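Local structure of adhesion G-protein coupled receptor G6 (Danio rerio, 6V55) at residues Ser366-Leu369 with Asn370-Gln374; Glu421-Ser424 with Met425-Ala429. The protein is an adhesion G-protein coupled receptor, also called Gpr126, linked to myelination, whose extracellular region binds calcium and probably mediates cell adhesion. All coordinates share one frame; numbering follows the deposited sequence.

Both contacts join successive turns of a helix in the SEA domain, contact 1 on helix 361-374 and contact 2 at the end of 419-427, with centres about 11 Å apart. The first is the more buried: Trp368, Leu369, Thr372 and Phe373 are sequestered, and Thr372 OG1 and Asn370 OD1 are met by backbone atoms. The second is half surface, with Ile422 and Leu426 left to the interior. The helices pack where Phe373 CZ lies 3.6 Å from Ile422 CG2 and Phe373 CD1 3.5 Å from Met425 CE, so apolar side chains join them, while the polar chemistry differs: a hydroxyl turned to its own backbone and a glycan in the first, a Glu423-Arg427 salt bridge in the second.

Contact 1 of 2, residues Ser366-Leu369 with Asn370-Gln374; sequences SQWL and NQTFQ. With NAG (2-acetamido-2-deoxy-beta-D-glucopyranose), chain J.
Thr372 reaches back one turn to Trp368, its OG1 giving a hydrogen bond of 2.6 Å to Trp368 O. The same carbonyl also takes the helical bond from Thr372 N at 2.9 Å, and the two donors approach from opposite faces of its plane. OG1 stands beside the backbone N (chi1 -52°), facing the carbonyl of the preceding turn, and a buried hydroxyl is thereby satisfied without leaving the helix. That oxygen also sits 3.2 Å above the plane of the Trp368 ring, off toward its rim; the indole NE1 instead makes a weak hydrogen bond to Ala429 O. A valine here would keep the bulk but would probably leave Trp368 O with the backbone donor alone and put a methyl group against the indole face.

Leu369 and Phe373 run side by side in the same direction, Leu369 CD2 being 4.0 Å from Phe373 CE2, as suits two apolar residues on the inner face. Asn370 N bonds to Ser366 O at 2.9 Å and Gln371 N to Gln367 O at 2.8 Å. Asn370 spends its amide twice: ND2 is covalently linked to C1 of the sugar, whose methyl C8 lies 3.6 Å from Ser366 OG, and OD1 accepts from Val382 N. With Gln367 and Gln371 exposed, the whole is an amphipathic, N-glycosylated helix lying on the antiparallel sheet of a SEA domain.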
# COMPACT_ATOMS: atom_id res chain seq x y z
N SER A 366 -35.00 -25.53 -7.20
CA SER A 366 -33.57 -25.74 -7.41
C SER A 366 -33.26 -26.27 -8.81
O SER A 366 -32.24 -25.87 -9.40
CB SER A 366 -33.02 -26.65 -6.29
OG SER A 366 -33.02 -28.01 -6.65
N GLN A 367 -34.15 -27.06 -9.42
CA GLN A 367 -33.88 -27.51 -10.79
C GLN A 367 -34.17 -26.42 -11.82
O GLN A 367 -33.43 -26.31 -12.81
CB GLN A 367 -34.67 -28.79 -11.07
CG GLN A 367 -34.52 -29.37 -12.43
CD GLN A 367 -35.77 -30.16 -12.84
OE1 GLN A 367 -35.69 -31.33 -13.24
NE2 GLN A 367 -36.94 -29.53 -12.69
N TRP A 368 -35.18 -25.56 -11.55
CA TRP A 368 -35.41 -24.34 -12.33
C TRP A 368 -34.24 -23.38 -12.21
O TRP A 368 -33.89 -22.71 -13.20
CB TRP A 368 -36.68 -23.63 -11.85
CG TRP A 368 -36.77 -22.13 -12.17
CD1 TRP A 368 -37.09 -21.58 -13.38
CD2 TRP A 368 -36.57 -21.01 -11.28
NE1 TRP A 368 -37.09 -20.20 -13.30
CE2 TRP A 368 -36.79 -19.83 -12.02
CE3 TRP A 368 -36.22 -20.90 -9.93
CZ2 TRP A 368 -36.68 -18.56 -11.46
CZ3 TRP A 368 -36.12 -19.63 -9.38
CH2 TRP A 368 -36.35 -18.48 -10.14
N LEU A 369 -33.64 -23.29 -11.01
CA LEU A 369 -32.47 -22.44 -10.81
C LEU A 369 -31.28 -22.95 -11.62
O LEU A 369 -30.66 -22.18 -12.35
CB LEU A 369 -32.11 -22.33 -9.32
CG LEU A 369 -32.71 -21.21 -8.44
CD1 LEU A 369 -32.75 -21.58 -6.97
CD2 LEU A 369 -31.99 -19.87 -8.60
N ASN A 370 -31.01 -24.27 -11.53
CA ASN A 370 -29.98 -24.93 -12.34
C ASN A 370 -30.23 -24.77 -13.84
O ASN A 370 -29.30 -24.45 -14.60
CB ASN A 370 -29.95 -26.42 -12.01
CG ASN A 370 -28.93 -26.80 -10.97
OD1 ASN A 370 -28.40 -25.95 -10.26
ND2 ASN A 370 -28.65 -28.10 -10.87
N GLN A 371 -31.49 -24.94 -14.28
CA GLN A 371 -31.83 -24.83 -15.69
C GLN A 371 -31.74 -23.41 -16.23
O GLN A 371 -31.43 -23.24 -17.41
CB GLN A 371 -33.25 -25.33 -15.97
CG GLN A 371 -33.37 -26.73 -16.59
CD GLN A 371 -32.76 -26.84 -17.99
OE1 GLN A 371 -32.68 -25.86 -18.75
NE2 GLN A 371 -32.31 -28.04 -18.33
N THR A 372 -32.03 -22.38 -15.42
CA THR A 372 -32.09 -21.02 -15.97
C THR A 372 -30.71 -20.47 -16.29
O THR A 372 -30.51 -19.84 -17.34
CB THR A 372 -32.83 -20.07 -15.02
OG1 THR A 372 -34.11 -20.63 -14.67
CG2 THR A 372 -33.05 -18.66 -15.67
N PHE A 373 -29.73 -20.72 -15.42
CA PHE A 373 -28.37 -20.25 -15.70
C PHE A 373 -27.73 -21.01 -16.86
O PHE A 373 -26.96 -20.41 -17.63
CB PHE A 373 -27.53 -20.33 -14.42
CG PHE A 373 -28.10 -19.52 -13.29
CD1 PHE A 373 -28.40 -18.19 -13.47
CD2 PHE A 373 -28.32 -20.09 -12.04
CE1 PHE A 373 -28.93 -17.42 -12.45
CE2 PHE A 373 -28.90 -19.34 -11.01
CZ PHE A 373 -29.19 -18.00 -11.22
N GLN A 374 -28.09 -22.28 -17.06
CA GLN A 374 -27.55 -22.99 -18.22
C GLN A 374 -28.27 -22.65 -19.53
O GLN A 374 -27.71 -22.91 -20.59
CB GLN A 374 -27.57 -24.50 -17.97
CG GLN A 374 -28.87 -25.14 -18.26
CD GLN A 374 -28.73 -26.57 -18.69
OE1 GLN A 374 -29.21 -27.48 -18.01
NE2 GLN A 374 -28.07 -26.79 -19.82
C1 NAG J . -27.73 -28.76 -9.96
C2 NAG J . -28.21 -30.21 -9.68
C3 NAG J . -27.17 -30.99 -8.86
C4 NAG J . -25.80 -30.94 -9.52
C5 NAG J . -25.37 -29.49 -9.72
C6 NAG J . -24.03 -29.34 -10.41
C7 NAG J . -30.57 -30.91 -9.44
C8 NAG J . -31.82 -30.77 -8.62
N2 NAG J . -29.51 -30.21 -9.01
O3 NAG J . -27.59 -32.34 -8.68
O4 NAG J . -24.83 -31.63 -8.74
O5 NAG J . -26.34 -28.79 -10.52
O6 NAG J . -23.54 -30.57 -10.90
O7 NAG J . -30.52 -31.62 -10.44

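Contact 2 of 2, residues Glu421-Ser424 with Met425-Ala429; sequences EIES and MLRSA
Glu423 and Arg427, one turn apart, lie alongside each other and form a salt bridge, Glu423 OE2 to Arg427 NH2 at 2.9 Å. The carboxylate and guanidinium planes are turned 36° apart, and a single nitrogen makes the link. Glu423 CB lies 3.5 Å above the guanidinium plane, toward its rim, so the aliphatic root of one side chain lies over a face of the other. Arginine suits this place because its long chain, bent at chi3 (-149°), can fold back over the preceding turn. Both charged groups are also fixed from beyond the helix: Glu423 OE1 accepts from Val443 N, and Arg427 NH2 donates to Val441 O.

Along the backbone of the same turn, Arg427 N bonds to Glu423 O at 2.7 Å. Glu421 O accepts twice from one face of its plane, from Met425 N at 2.9 Å and from Ser424 OG at 3.1 Å; the short serine turns back to its own helix at a bent 104° to the C=O, with a weak bond also to Val420 O. At the end, Ser428 N bonds to Ser424 O at 3.2 Å as Ser428 leaves helical geometry.

Farther out, Leu426 packs on Trp368 of helix 361-374, Met425 on Trp376 and Tyr378 of the loop after that helix, and the branched, apolar Ile422 and Leu426 on Val443 and Val441 of strand 436-445, placing helix 419-427 against both its companion helix and the sheet.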
# COMPACT_ATOMS: atom_id res chain seq x y z
N GLU A 421 -27.23 -8.99 -12.71
CA GLU A 421 -27.50 -9.80 -13.89
C GLU A 421 -28.08 -11.15 -13.50
O GLU A 421 -28.90 -11.71 -14.23
CB GLU A 421 -26.23 -9.98 -14.73
CG GLU A 421 -25.30 -8.75 -14.85
CD GLU A 421 -25.31 -8.13 -16.25
OE1 GLU A 421 -25.83 -8.80 -17.18
OE2 GLU A 421 -24.75 -7.01 -16.43
N ILE A 422 -27.67 -11.67 -12.33
CA ILE A 422 -28.27 -12.90 -11.81
C ILE A 422 -29.73 -12.67 -11.43
O ILE A 422 -30.60 -13.51 -11.71
CB ILE A 422 -27.46 -13.43 -10.61
CG1 ILE A 422 -25.99 -13.60 -10.98
CG2 ILE A 422 -28.00 -14.76 -10.14
CD1 ILE A 422 -25.12 -14.02 -9.81
N GLU A 423 -30.02 -11.50 -10.84
CA GLU A 423 -31.39 -11.09 -10.54
C GLU A 423 -32.23 -10.95 -11.80
O GLU A 423 -33.37 -11.43 -11.85
CB GLU A 423 -31.39 -9.78 -9.75
CG GLU A 423 -30.72 -9.88 -8.38
CD GLU A 423 -30.68 -8.56 -7.64
OE1 GLU A 423 -30.51 -8.57 -6.40
OE2 GLU A 423 -30.83 -7.50 -8.29
N SER A 424 -31.65 -10.39 -12.87
CA SER A 424 -32.44 -10.20 -14.08
C SER A 424 -32.59 -11.46 -14.93
O SER A 424 -33.57 -11.55 -15.69
CB SER A 424 -31.85 -9.06 -14.92
OG SER A 424 -30.57 -9.41 -15.42
N MET A 425 -31.66 -12.42 -14.86
CA MET A 425 -31.94 -13.70 -15.52
C MET A 425 -32.99 -14.51 -14.78
O MET A 425 -33.71 -15.31 -15.39
CB MET A 425 -30.70 -14.55 -15.68
CG MET A 425 -29.66 -13.91 -16.53
SD MET A 425 -28.05 -14.44 -15.94
CE MET A 425 -28.11 -16.15 -16.35
N LEU A 426 -33.10 -14.31 -13.46
CA LEU A 426 -34.17 -14.97 -12.72
C LEU A 426 -35.49 -14.23 -12.85
O LEU A 426 -36.53 -14.88 -13.01
CB LEU A 426 -33.77 -15.12 -11.25
CG LEU A 426 -32.63 -16.09 -10.98
CD1 LEU A 426 -32.38 -16.15 -9.51
CD2 LEU A 426 -32.93 -17.48 -11.53
N ARG A 427 -35.48 -12.88 -12.81
CA ARG A 427 -36.72 -12.09 -12.92
C ARG A 427 -37.38 -12.22 -14.28
O ARG A 427 -38.61 -12.07 -14.39
CB ARG A 427 -36.45 -10.61 -12.66
CG ARG A 427 -36.41 -10.23 -11.21
CD ARG A 427 -35.86 -8.82 -10.99
NE ARG A 427 -35.16 -8.73 -9.72
CZ ARG A 427 -34.37 -7.71 -9.38
NH1 ARG A 427 -34.19 -6.71 -10.23
NH2 ARG A 427 -33.75 -7.69 -8.19
N SER A 428 -36.60 -12.52 -15.34
CA SER A 428 -37.14 -12.73 -16.68
C SER A 428 -37.56 -14.18 -16.92
O SER A 428 -37.85 -14.55 -18.06
CB SER A 428 -36.12 -12.30 -17.73
OG SER A 428 -35.04 -13.21 -17.80
N ALA A 429 -37.61 -15.02 -15.88
CA ALA A 429 -38.26 -16.32 -15.96
C ALA A 429 -39.01 -16.61 -14.67
O ALA A 429 -38.57 -17.44 -13.85
CB ALA A 429 -37.24 -17.43 -16.27